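Local coordinates for HIAXHD3 (PDB 3ZXL), which acts as an exo-arabinofuranosidase of glycoside hydrolase family 43, removing arabinofuranosyl side chains, probably from xylan, at residues 63-68 / 108-113; 158-163 / 188-193; 200-205 / 217-222. All blocks are in the same frame, centred on the assembly; numbering follows the deposited sequence.

Contact 1: 63-68 / 108-113; sequences LNFGSN and YLWTSP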
# COMPACT_ATOMS: atom_id res chain seq x y z
N LEU A 63 14.30 1.05 0.71
CA LEU A 63 14.08 2.49 0.76
C LEU A 63 15.46 3.16 0.89
O LEU A 63 16.17 2.89 1.84
CB LEU A 63 13.19 2.85 1.95
CG LEU A 63 11.89 2.08 2.09
CD1 LEU A 63 11.01 2.68 3.21
CD2 LEU A 63 11.12 2.04 0.72
N ASN A 64 15.83 4.02 -0.06
CA ASN A 64 17.14 4.65 -0.01
C ASN A 64 17.06 6.13 0.36
O ASN A 64 17.75 6.94 -0.24
CB ASN A 64 17.87 4.50 -1.39
CG ASN A 64 17.11 5.18 -2.57
OD1 ASN A 64 15.88 5.25 -2.56
ND2 ASN A 64 17.86 5.68 -3.57
N PHE A 65 16.23 6.49 1.35
CA PHE A 65 15.95 7.91 1.57
C PHE A 65 16.66 8.51 2.81
O PHE A 65 16.41 9.65 3.17
CB PHE A 65 14.43 8.16 1.67
CG PHE A 65 13.62 7.42 0.63
CD1 PHE A 65 13.95 7.49 -0.73
CD2 PHE A 65 12.54 6.63 1.02
CE1 PHE A 65 13.21 6.79 -1.69
CE2 PHE A 65 11.79 5.94 0.08
CZ PHE A 65 12.14 6.01 -1.30
N GLY A 66 17.54 7.74 3.44
CA GLY A 66 18.21 8.22 4.64
C GLY A 66 18.30 7.15 5.73
O GLY A 66 17.56 6.14 5.70
N SER A 67 19.21 7.33 6.69
CA SER A 67 19.46 6.28 7.66
C SER A 67 18.25 6.08 8.56
O SER A 67 18.12 5.00 9.17
CB SER A 67 20.72 6.56 8.50
OG SER A 67 20.64 7.86 9.03
N ASN A 68 17.36 7.07 8.69
CA ASN A 68 16.18 6.86 9.56
C ASN A 68 15.29 5.70 9.02
O ASN A 68 14.60 5.08 9.79
CB ASN A 68 15.36 8.14 9.86
CG ASN A 68 14.91 8.90 8.60
OD1 ASN A 68 15.63 8.95 7.61
ND2 ASN A 68 13.71 9.52 8.66
N TYR A 108 13.09 11.21 -5.81
CA TYR A 108 13.89 10.07 -6.17
C TYR A 108 13.28 9.41 -7.39
O TYR A 108 12.05 9.28 -7.47
CB TYR A 108 13.86 9.07 -5.02
CG TYR A 108 14.57 9.60 -3.79
CD1 TYR A 108 13.93 10.47 -2.89
CD2 TYR A 108 15.92 9.26 -3.56
CE1 TYR A 108 14.62 11.00 -1.79
CE2 TYR A 108 16.59 9.76 -2.46
CZ TYR A 108 15.94 10.61 -1.58
OH TYR A 108 16.66 11.07 -0.51
N LEU A 109 14.15 9.05 -8.34
CA LEU A 109 13.77 8.33 -9.54
C LEU A 109 14.29 6.89 -9.47
O LEU A 109 15.50 6.67 -9.37
CB LEU A 109 14.34 9.02 -10.80
CG LEU A 109 14.14 8.17 -12.06
CD1 LEU A 109 12.62 7.95 -12.35
CD2 LEU A 109 14.84 8.84 -13.25
N TRP A 110 13.39 5.91 -9.52
CA TRP A 110 13.79 4.49 -9.63
C TRP A 110 13.27 4.02 -10.98
O TRP A 110 12.15 4.39 -11.36
CB TRP A 110 13.11 3.66 -8.51
CG TRP A 110 13.84 3.78 -7.20
CD1 TRP A 110 13.81 4.82 -6.30
CD2 TRP A 110 14.72 2.81 -6.65
NE1 TRP A 110 14.65 4.54 -5.22
CE2 TRP A 110 15.19 3.31 -5.40
CE3 TRP A 110 15.13 1.54 -7.08
CZ2 TRP A 110 16.09 2.60 -4.59
CZ3 TRP A 110 16.02 0.83 -6.26
CH2 TRP A 110 16.48 1.36 -5.04
N THR A 111 14.02 3.20 -11.71
CA THR A 111 13.49 2.73 -13.02
C THR A 111 13.75 1.27 -13.17
O THR A 111 14.63 0.75 -12.48
CB THR A 111 14.17 3.44 -14.27
OG1 THR A 111 15.56 3.12 -14.29
CG2 THR A 111 14.03 4.94 -14.21
N SER A 112 13.00 0.61 -14.07
CA SER A 112 13.23 -0.81 -14.43
C SER A 112 12.97 -1.02 -15.92
O SER A 112 12.05 -0.40 -16.46
CB SER A 112 12.20 -1.73 -13.72
OG SER A 112 12.25 -3.10 -14.18
N PRO A 113 13.71 -1.95 -16.56
CA PRO A 113 13.34 -2.36 -17.93
C PRO A 113 12.00 -3.06 -17.90
O PRO A 113 11.56 -3.56 -16.82
CB PRO A 113 14.41 -3.39 -18.31
CG PRO A 113 14.92 -3.90 -16.99
CD PRO A 113 14.88 -2.69 -16.06

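Contact 2: 158-163 / 188-193; sequences YGNPTI and GQTVAG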
# COMPACT_ATOMS: atom_id res chain seq x y z
N TYR A 158 2.97 18.99 -10.13
CA TYR A 158 3.09 18.71 -8.70
C TYR A 158 2.64 19.93 -7.90
O TYR A 158 2.45 21.01 -8.45
CB TYR A 158 4.54 18.38 -8.35
CG TYR A 158 5.46 19.55 -8.56
CD1 TYR A 158 5.93 19.86 -9.83
CD2 TYR A 158 5.81 20.39 -7.50
CE1 TYR A 158 6.76 20.93 -10.02
CE2 TYR A 158 6.61 21.46 -7.69
CZ TYR A 158 7.09 21.72 -8.95
OH TYR A 158 7.91 22.77 -9.17
N GLY A 159 2.50 19.75 -6.61
CA GLY A 159 2.31 20.89 -5.71
C GLY A 159 1.16 20.66 -4.74
O GLY A 159 0.31 19.79 -4.94
N ASN A 160 1.15 21.47 -3.68
CA ASN A 160 0.06 21.52 -2.71
C ASN A 160 0.44 22.75 -1.90
O ASN A 160 1.50 22.77 -1.31
CB ASN A 160 0.08 20.25 -1.82
CG ASN A 160 -0.89 20.36 -0.62
OD1 ASN A 160 -1.33 21.44 -0.31
ND2 ASN A 160 -1.23 19.22 0.02
N PRO A 161 -0.41 23.79 -1.87
CA PRO A 161 -1.82 23.83 -2.28
C PRO A 161 -2.05 24.38 -3.68
O PRO A 161 -3.21 24.51 -4.07
CB PRO A 161 -2.41 24.82 -1.28
CG PRO A 161 -1.32 25.88 -1.21
CD PRO A 161 -0.02 25.05 -1.21
N THR A 162 -1.01 24.70 -4.43
CA THR A 162 -1.21 25.10 -5.83
C THR A 162 -0.35 24.22 -6.74
O THR A 162 0.56 23.54 -6.27
CB THR A 162 -0.83 26.55 -6.05
OG1 THR A 162 0.54 26.73 -5.65
CG2 THR A 162 -1.70 27.46 -5.18
N ILE A 163 -0.61 24.26 -8.04
CA ILE A 163 -0.03 23.27 -8.99
C ILE A 163 0.99 23.94 -9.92
O ILE A 163 0.77 25.04 -10.44
CB ILE A 163 -1.14 22.55 -9.84
CG1 ILE A 163 -2.26 22.01 -8.94
CG2 ILE A 163 -0.55 21.43 -10.75
CD1 ILE A 163 -1.82 20.97 -7.90
N GLY A 188 -8.80 29.98 -2.74
CA GLY A 188 -7.64 29.70 -1.93
C GLY A 188 -7.71 28.34 -1.25
O GLY A 188 -6.90 28.04 -0.39
N GLN A 189 -8.68 27.51 -1.62
CA GLN A 189 -8.68 26.16 -1.06
C GLN A 189 -7.54 25.30 -1.59
O GLN A 189 -7.07 25.48 -2.71
CB GLN A 189 -9.98 25.46 -1.33
CG GLN A 189 -11.12 26.03 -0.56
CD GLN A 189 -12.39 25.32 -0.94
OE1 GLN A 189 -12.45 24.69 -1.99
NE2 GLN A 189 -13.40 25.40 -0.10
N THR A 190 -7.15 24.31 -0.81
CA THR A 190 -6.08 23.40 -1.15
C THR A 190 -6.44 22.45 -2.28
O THR A 190 -7.54 21.90 -2.30
CB THR A 190 -5.74 22.61 0.10
OG1 THR A 190 -5.15 23.50 1.05
CG2 THR A 190 -4.80 21.48 -0.20
N VAL A 191 -5.56 22.34 -3.28
CA VAL A 191 -5.61 21.21 -4.21
C VAL A 191 -4.26 20.50 -4.18
O VAL A 191 -3.25 21.08 -3.80
CB VAL A 191 -5.95 21.61 -5.69
CG1 VAL A 191 -7.35 22.19 -5.76
CG2 VAL A 191 -4.91 22.63 -6.27
N ALA A 192 -4.25 19.24 -4.59
CA ALA A 192 -3.07 18.43 -4.46
C ALA A 192 -3.31 17.15 -5.29
O ALA A 192 -4.33 17.01 -5.95
CB ALA A 192 -2.85 18.07 -2.97
N GLY A 193 -2.41 16.19 -5.19
CA GLY A 193 -2.71 14.89 -5.77
C GLY A 193 -2.66 14.83 -7.31
O GLY A 193 -3.33 14.00 -7.92
O HOH W 1 -5.15 26.28 -4.56

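Contact 3: 200-205 / 217-222; sequences RGNYYI and LRSTTG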
# COMPACT_ATOMS: atom_id res chain seq x y z
N ARG A 200 -6.56 13.39 -26.54
CA ARG A 200 -7.24 14.10 -27.65
C ARG A 200 -6.63 15.48 -27.95
O ARG A 200 -7.34 16.49 -27.98
CB ARG A 200 -8.74 14.24 -27.31
CG ARG A 200 -9.46 12.87 -27.24
CD ARG A 200 -10.81 12.90 -26.50
NE ARG A 200 -11.27 11.54 -26.22
CZ ARG A 200 -12.53 11.11 -26.33
NH1 ARG A 200 -13.49 11.95 -26.69
NH2 ARG A 200 -12.83 9.84 -26.07
N GLY A 201 -5.31 15.54 -28.05
CA GLY A 201 -4.62 16.76 -28.42
C GLY A 201 -4.50 17.81 -27.34
O GLY A 201 -3.97 18.88 -27.59
N ASN A 202 -4.98 17.54 -26.13
CA ASN A 202 -4.82 18.58 -25.07
C ASN A 202 -4.30 18.00 -23.75
O ASN A 202 -4.25 16.77 -23.59
CB ASN A 202 -6.12 19.34 -24.84
CG ASN A 202 -5.86 20.83 -24.35
OD1 ASN A 202 -4.73 21.24 -24.04
ND2 ASN A 202 -6.92 21.61 -24.29
N TYR A 203 -3.90 18.87 -22.82
CA TYR A 203 -3.32 18.40 -21.57
C TYR A 203 -4.32 18.56 -20.45
O TYR A 203 -4.99 19.60 -20.35
CB TYR A 203 -2.07 19.23 -21.21
CG TYR A 203 -0.98 19.04 -22.26
CD1 TYR A 203 -0.96 19.84 -23.41
CD2 TYR A 203 -0.03 18.04 -22.14
CE1 TYR A 203 0.03 19.66 -24.39
CE2 TYR A 203 0.97 17.86 -23.11
CZ TYR A 203 0.99 18.65 -24.24
OH TYR A 203 1.96 18.47 -25.20
N TYR A 204 -4.35 17.58 -19.58
CA TYR A 204 -5.31 17.56 -18.48
C TYR A 204 -4.53 17.17 -17.23
O TYR A 204 -3.62 16.36 -17.31
CB TYR A 204 -6.41 16.48 -18.68
CG TYR A 204 -7.37 16.69 -19.87
CD1 TYR A 204 -6.94 16.50 -21.17
CD2 TYR A 204 -8.69 17.08 -19.67
CE1 TYR A 204 -7.81 16.71 -22.27
CE2 TYR A 204 -9.59 17.26 -20.77
CZ TYR A 204 -9.12 17.08 -22.06
OH TYR A 204 -9.97 17.26 -23.12
N ILE A 205 -4.93 17.72 -16.07
CA ILE A 205 -4.38 17.31 -14.80
C ILE A 205 -5.55 17.05 -13.86
O ILE A 205 -6.48 17.83 -13.77
CB ILE A 205 -3.51 18.43 -14.20
CG1 ILE A 205 -2.38 18.72 -15.16
CG2 ILE A 205 -3.02 18.03 -12.74
CD1 ILE A 205 -1.48 20.06 -14.74
N LEU A 217 -8.63 19.47 -14.63
CA LEU A 217 -8.06 20.70 -15.14
C LEU A 217 -7.66 20.49 -16.59
O LEU A 217 -7.20 19.39 -16.97
CB LEU A 217 -6.78 21.06 -14.38
CG LEU A 217 -6.81 21.04 -12.83
CD1 LEU A 217 -5.47 21.52 -12.28
CD2 LEU A 217 -7.93 21.90 -12.33
N ARG A 218 -7.84 21.54 -17.40
CA ARG A 218 -7.50 21.41 -18.83
C ARG A 218 -6.74 22.65 -19.24
O ARG A 218 -7.13 23.77 -18.90
CB ARG A 218 -8.75 21.27 -19.70
CG ARG A 218 -8.41 20.80 -21.15
CD ARG A 218 -9.65 20.56 -22.00
NE ARG A 218 -10.30 21.82 -22.34
CZ ARG A 218 -11.50 21.91 -22.94
NH1 ARG A 218 -12.20 20.83 -23.31
NH2 ARG A 218 -11.99 23.11 -23.18
N SER A 219 -5.66 22.45 -19.99
CA SER A 219 -4.86 23.56 -20.44
C SER A 219 -5.65 24.51 -21.30
O SER A 219 -6.25 24.10 -22.28
CB SER A 219 -3.65 23.04 -21.22
OG SER A 219 -2.98 24.14 -21.80
N THR A 220 -5.64 25.80 -20.99
CA THR A 220 -6.39 26.75 -21.83
C THR A 220 -5.66 27.16 -23.10
O THR A 220 -6.27 27.71 -24.01
CB THR A 220 -6.72 28.04 -21.06
OG1 THR A 220 -5.49 28.64 -20.60
CG2 THR A 220 -7.65 27.70 -19.89
N THR A 221 -4.37 26.88 -23.18
CA THR A 221 -3.60 27.33 -24.33
C THR A 221 -3.16 26.18 -25.24
O THR A 221 -2.58 26.41 -26.31
CB THR A 221 -2.31 28.00 -23.85
OG1 THR A 221 -1.60 27.06 -23.03
CG2 THR A 221 -2.61 29.28 -23.04
N GLY A 222 -3.35 24.95 -24.76
CA GLY A 222 -2.86 23.78 -25.49
C GLY A 222 -1.41 23.46 -25.14
O GLY A 222 -0.88 22.45 -25.63
O HOH W 2 -1.86 20.84 -27.63

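Contact 1: 63-68 / 108-113
F65 turns the edge of its ring onto one face of Y108 in a T-shaped (edge-to-face) stack. The fold is the five-bladed beta-propeller of family GH43. Y108 and W110 sit on strand 106-113, the third strand of its blade. Residues 63-68 belong to the long connection that leads into this blade from the one before.

The two ring planes are inclined at 61°, so the T is a slanted one, and the centroids of F65 and Y108 are 4.8 Å apart. Atom CD1 of F65 does most of the touching. It hangs over the centre of the Y108 ring and comes within 3.7 Å of Y108 CD1. The CG of F65 is anti to its own carbonyl carbon, which leaves the ring beside the backbone N and able to lean over the tyrosine. F65 also meets the Y69 ring edge-to-face and rests on V103. It is thus held by the blade and by its own loop.

The N64 side chain works mainly on W110. The two side chains slide past each other in opposite directions, with amide and indole planes 79° apart. N64 OD1 lies at the indole edge, in the ring plane, and stands 3.3 Å from W110 CZ2. H133 packs near both side chains, and its ring meets that of W110. Earlier in the loop, L63 O accepts a bond from N338 in the later, concanavalin A-like part of the chain. W110 NE1 donates to N64 OD1 over 3.0 Å, in a bent bond of 142° that arrives from above the amide plane.

Contact 2: 158-163 / 188-193
V191 and I163 form the dense side of this contact. Their side chains cross at about a right angle, with I163 CG1 3.8 Å from V191 CG2. The CG2 branch of V191 lies between its own backbone N and carbonyl carbon, and this turns it toward P161 and I163: it presses to 3.4 Å from P161 O as well. V207 touches both V191 and I163, and strand 181-183 adds V182 on I163 and Y183 on V191.

The backbones also run close together here. The peptide bond before P161 is cis, which brings the CA atoms of N160 and P161 onto the same side of the bond. Both make CA-H...O contacts with V191 O, the straighter one from N160 CA at 3.5 Å. V191 N gives a weak hydrogen bond to P161 O at 3.3 Å, with a nearly straight N-H...O angle of 169°.

In the GH43 five-bladed propeller this is a join between blades. Residues 159-162 turn between strands 154-158 and 163-168 of one blade, and 188-193 lead into strand 192-199 of the next. A192 and G193 are both fixed there: A192 pairs with T208 through the backbone, and G193 N donates to D143.

The outer side is looser. N160 and P161 are exposed. N160 lays its amide along the second segment, with ND2 3.6 Å from A192 CB and OD1 3.5 Å from T190 CG2, and neither approach is a hydrogen bond. At the Q189 end, a water bridges the two segments, donating to P161 O at 2.7 Å and to Q189 O at 2.8 Å.

Contact 3: 200-205 / 217-222
I205 and L217 exchange two backbone hydrogen bonds in an antiparallel hairpin, strands 202-209 and 213-219, within a blade of the GH43 propeller. L217 N reaches I205 O at 2.8 Å, and I205 N answers to L217 O. One residue on, Y204 and R218 form a non-hydrogen-bonded pair. S219 N then gives a nearly straight bond of 168° to Y203 O, 2.9 Å away.

Past this point side chains and a water take over. N202 uses both ends of its amide: ND2 donates to S219 O at 3.3 Å, while OD1 accepts a bond from the backbone N of Y203. S219 OG receives weak bonds from T221 N and G222 N and is also bonded to S223 O. A water donates to G201 O and to G222 O, tying the two turns together. G222 O also sits at the edge of the Y203 ring, 3.2 Å from CE1. The hydroxyl of Y203 is bonded to D149, and that of Y204 to G286 O.

R218 NH1 donates to D285 O, and its guanidinium makes a cation-pi contact with W287. Its chain runs alongside Y204, and R218 CG stands over the Y204 face, 3.9 Å from the ring centroid, as a CH-pi contact.

The three contacts follow one another along the chain, all within the GH43 propeller. Contacts 2 and 3 are close neighbours: strands 192-199 and 202-209 are adjacent in one sheet. Their centres are 18 Å apart and their nearest atoms about 4 Å. Contact 1 stands apart in an earlier blade, with its centre 25 Å from that of contact 2 and 31 Å from that of contact 3. GH43 enzymes carry their active site in a central pocket, and a bound B3P (bis-tris propane) may lie in or near it. The side chain of N160 in contact 2 is about 5 Å from the bound B3P. The side chain of F65 in contact 1 is about 13 Å from B3P.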